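Local coordinates for protein spherulin 3A (PDB 1HDF) that serves as a structural protein of the beta/gamma-crystallin family and binds two calcium ions in its single domain of two Greek-key motifs, at residues Tyr35-Arg38 with Gly42-Asp45. Residues are numbered along the deposited sequence; the frame is centred on the assembly and turned at random.
Sequences YDFR and GLND. With CA (calcium ion), chain D.
Leu-43 lays its CD1 methyl over one face of the Phe-37 ring, 3.9 Å from the ring centroid and offset toward the rim, a CH-pi contact, while the CD2 methyl meets the same side of the ring at CD2 and CE2. Phe-37 turns CG beside its backbone N and anti to the carbonyl carbon (chi1 -84°), which swings the ring under the leucine fork. On the other flank of the Phe-37 backbone, Asn-44 runs alongside Arg-38, both side chains pointing the same way: amide OD1 lies 3.1 Å from Arg-38 CD, and the guanidinium and amide planes are 70° apart. ND2 of Asn-44 rests near Phe-37 CB, 3.8 Å away, and donates its hydrogen bond to Ser-92 OG. No direct hydrogen bond joins the segments; instead a water bridges the backbones, giving a hydrogen bond to Phe-37 O (3.2 Å) and accepting one from Asn-44 N (2.9 Å). Replacing Phe-37 by an alanine would probably leave both Leu-43 methyls without their aromatic partner and open a gap beside Ile-91. Farther out, the Arg-38 guanidinium receives Asp-36 OD2 at its edge, in plane, in a salt bridge of 2.6 Å from NH1. Next to Asn-44, Asp-45 OD1 binds calcium at 2.5 Å; three waters, Lys-62 O, Ala-90 O and Ser-92 OG complete the site, and one of those waters also donates to Asp-45 OD2 (2.8 Å). Ser-92 thus links the asparagine amide to the metal. Both segments belong to the first Greek key, in the loop that leaves strand 33-34 and leads to strand 49-52, passing from one antiparallel sheet of the domain to the other; backbone bonds from Phe-37 to Ser-92 and from Asp-45 to Ile-91 tie this loop to the approach to strand 93-98.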
ATOM      1  N   TYR A  35       7.925  -6.456  -7.136  1.00 11.09           N
ATOM      2  CA  TYR A  35       9.387  -6.395  -7.010  1.00 12.94           C
ATOM      3  C   TYR A  35      10.138  -7.622  -7.483  1.00 12.73           C
ATOM      4  O   TYR A  35      11.369  -7.618  -7.531  1.00 13.44           O
ATOM      5  CB  TYR A  35       9.792  -6.060  -5.569  1.00 13.62           C
ATOM      6  CG  TYR A  35       9.416  -7.107  -4.545  1.00 15.93           C
ATOM      7  CD1 TYR A  35      10.186  -8.258  -4.372  1.00 17.83           C
ATOM      8  CD2 TYR A  35       8.281  -6.949  -3.752  1.00 16.35           C
ATOM      9  CE1 TYR A  35       9.832  -9.230  -3.425  1.00 19.34           C
ATOM     10  CE2 TYR A  35       7.915  -7.911  -2.810  1.00 17.46           C
ATOM     11  CZ  TYR A  35       8.690  -9.045  -2.647  1.00 19.61           C
ATOM     12  OH  TYR A  35       8.322  -9.981  -1.705  1.00 18.95           O
ATOM     13  N   ASP A  36       9.408  -8.674  -7.839  1.00 14.06           N
ATOM     14  CA  ASP A  36      10.044  -9.892  -8.342  1.00 14.22           C
ATOM     15  C   ASP A  36       9.063 -10.725  -9.161  1.00 14.11           C
ATOM     16  O   ASP A  36       8.213 -11.425  -8.616  1.00 12.93           O
ATOM     17  CB  ASP A  36      10.598 -10.742  -7.197  1.00 14.75           C
ATOM     18  CG  ASP A  36      11.610 -11.772  -7.678  1.00 15.67           C
ATOM     19  OD1 ASP A  36      11.638 -12.078  -8.893  1.00 14.47           O
ATOM     20  OD2 ASP A  36      12.380 -12.287  -6.841  1.00 18.21           O
ATOM     21  N   PHE A  37       9.193 -10.632 -10.479  1.00 14.71           N
ATOM     22  CA  PHE A  37       8.342 -11.365 -11.408  1.00 14.90           C
ATOM     23  C   PHE A  37       8.439 -12.873 -11.179  1.00 15.27           C
ATOM     24  O   PHE A  37       7.663 -13.651 -11.737  1.00 14.35           O
ATOM     25  CB  PHE A  37       8.737 -11.018 -12.844  1.00 14.72           C
ATOM     26  CG  PHE A  37       8.112  -9.755 -13.356  1.00 14.14           C
ATOM     27  CD1 PHE A  37       7.797  -8.713 -12.492  1.00 14.40           C
ATOM     28  CD2 PHE A  37       7.828  -9.610 -14.707  1.00 14.42           C
ATOM     29  CE1 PHE A  37       7.202  -7.542 -12.968  1.00 13.43           C
ATOM     30  CE2 PHE A  37       7.235  -8.446 -15.193  1.00 14.44           C
ATOM     31  CZ  PHE A  37       6.920  -7.410 -14.318  1.00 14.92           C
ATOM     32  N   ARG A  38       9.400 -13.269 -10.352  1.00 15.27           N
ATOM     33  CA  ARG A  38       9.605 -14.672 -10.017  1.00 16.33           C
ATOM     34  C   ARG A  38       8.479 -15.182  -9.125  1.00 15.85           C
ATOM     35  O   ARG A  38       8.282 -16.389  -8.993  1.00 15.75           O
ATOM     36  CB  ARG A  38      10.927 -14.845  -9.272  1.00 16.62           C
ATOM     37  CG  ARG A  38      12.036 -15.484 -10.064  1.00 17.92           C
ATOM     38  CD  ARG A  38      12.752 -14.506 -10.935  1.00 19.80           C
ATOM     39  NE  ARG A  38      14.182 -14.484 -10.646  1.00 22.14           N
ATOM     40  CZ  ARG A  38      14.715 -14.001  -9.530  1.00 20.84           C
ATOM     41  NH1 ARG A  38      13.939 -13.494  -8.588  1.00 22.39           N
ATOM     42  NH2 ARG A  38      16.031 -14.025  -9.357  1.00 21.05           N
ATOM     43  N   GLY A  42       6.220 -18.503 -14.420  1.00 12.76           N
ATOM     44  CA  GLY A  42       6.380 -18.228 -15.838  1.00 13.21           C
ATOM     45  C   GLY A  42       6.327 -16.776 -16.291  1.00 13.44           C
ATOM     46  O   GLY A  42       6.279 -16.515 -17.490  1.00 13.84           O
ATOM     47  N   LEU A  43       6.349 -15.830 -15.355  1.00 13.22           N
ATOM     48  CA  LEU A  43       6.278 -14.411 -15.700  1.00 13.16           C
ATOM     49  C   LEU A  43       7.649 -13.821 -15.986  1.00 13.24           C
ATOM     50  O   LEU A  43       7.819 -13.035 -16.921  1.00 13.27           O
ATOM     51  CB  LEU A  43       5.643 -13.620 -14.555  1.00 13.58           C
ATOM     52  CG  LEU A  43       4.884 -12.320 -14.849  1.00 14.48           C
ATOM     53  CD1 LEU A  43       4.851 -11.473 -13.579  1.00 13.09           C
ATOM     54  CD2 LEU A  43       5.538 -11.549 -15.968  1.00 13.47           C
ATOM     55  N   ASN A  44       8.627 -14.198 -15.176  1.00 13.60           N
ATOM     56  CA  ASN A  44       9.980 -13.677 -15.323  1.00 13.89           C
ATOM     57  C   ASN A  44      10.611 -13.914 -16.684  1.00 14.13           C
ATOM     58  O   ASN A  44      10.526 -15.004 -17.245  1.00 14.43           O
ATOM     59  CB  ASN A  44      10.905 -14.271 -14.264  1.00 14.36           C
ATOM     60  CG  ASN A  44      12.201 -13.490 -14.133  1.00 15.33           C
ATOM     61  OD1 ASN A  44      13.271 -14.058 -13.909  1.00 14.15           O
ATOM     62  ND2 ASN A  44      12.106 -12.170 -14.264  1.00 15.55           N
ATOM     63  N   ASP A  45      11.257 -12.873 -17.193  1.00 14.34           N
ATOM     64  CA  ASP A  45      11.959 -12.910 -18.464  1.00 14.40           C
ATOM     65  C   ASP A  45      11.221 -13.434 -19.694  1.00 14.55           C
ATOM     66  O   ASP A  45      11.853 -14.024 -20.567  1.00 13.49           O
ATOM     67  CB  ASP A  45      13.265 -13.696 -18.297  1.00 15.53           C
ATOM     68  CG  ASP A  45      14.245 -13.005 -17.360  1.00 17.35           C
ATOM     69  OD1 ASP A  45      14.067 -11.795 -17.106  1.00 18.48           O
ATOM     70  OD2 ASP A  45      15.200 -13.663 -16.891  1.00 17.74           O
TER
HETATM   71 CA    CA D1102      15.704 -10.301 -15.938  1.00 24.82          CA
HETATM   72  O   HOH W   1       8.406 -16.345 -13.252  1.00 26.81           O
HETATM   73  O   HOH W   2      16.512 -12.491 -14.715  1.00  3.17           O
HETATM   74  O   HOH W   3      17.854 -10.387 -14.248  1.00 27.04           O
HETATM   75  O   HOH W   4      17.751 -10.467 -17.810  1.00 21.03           O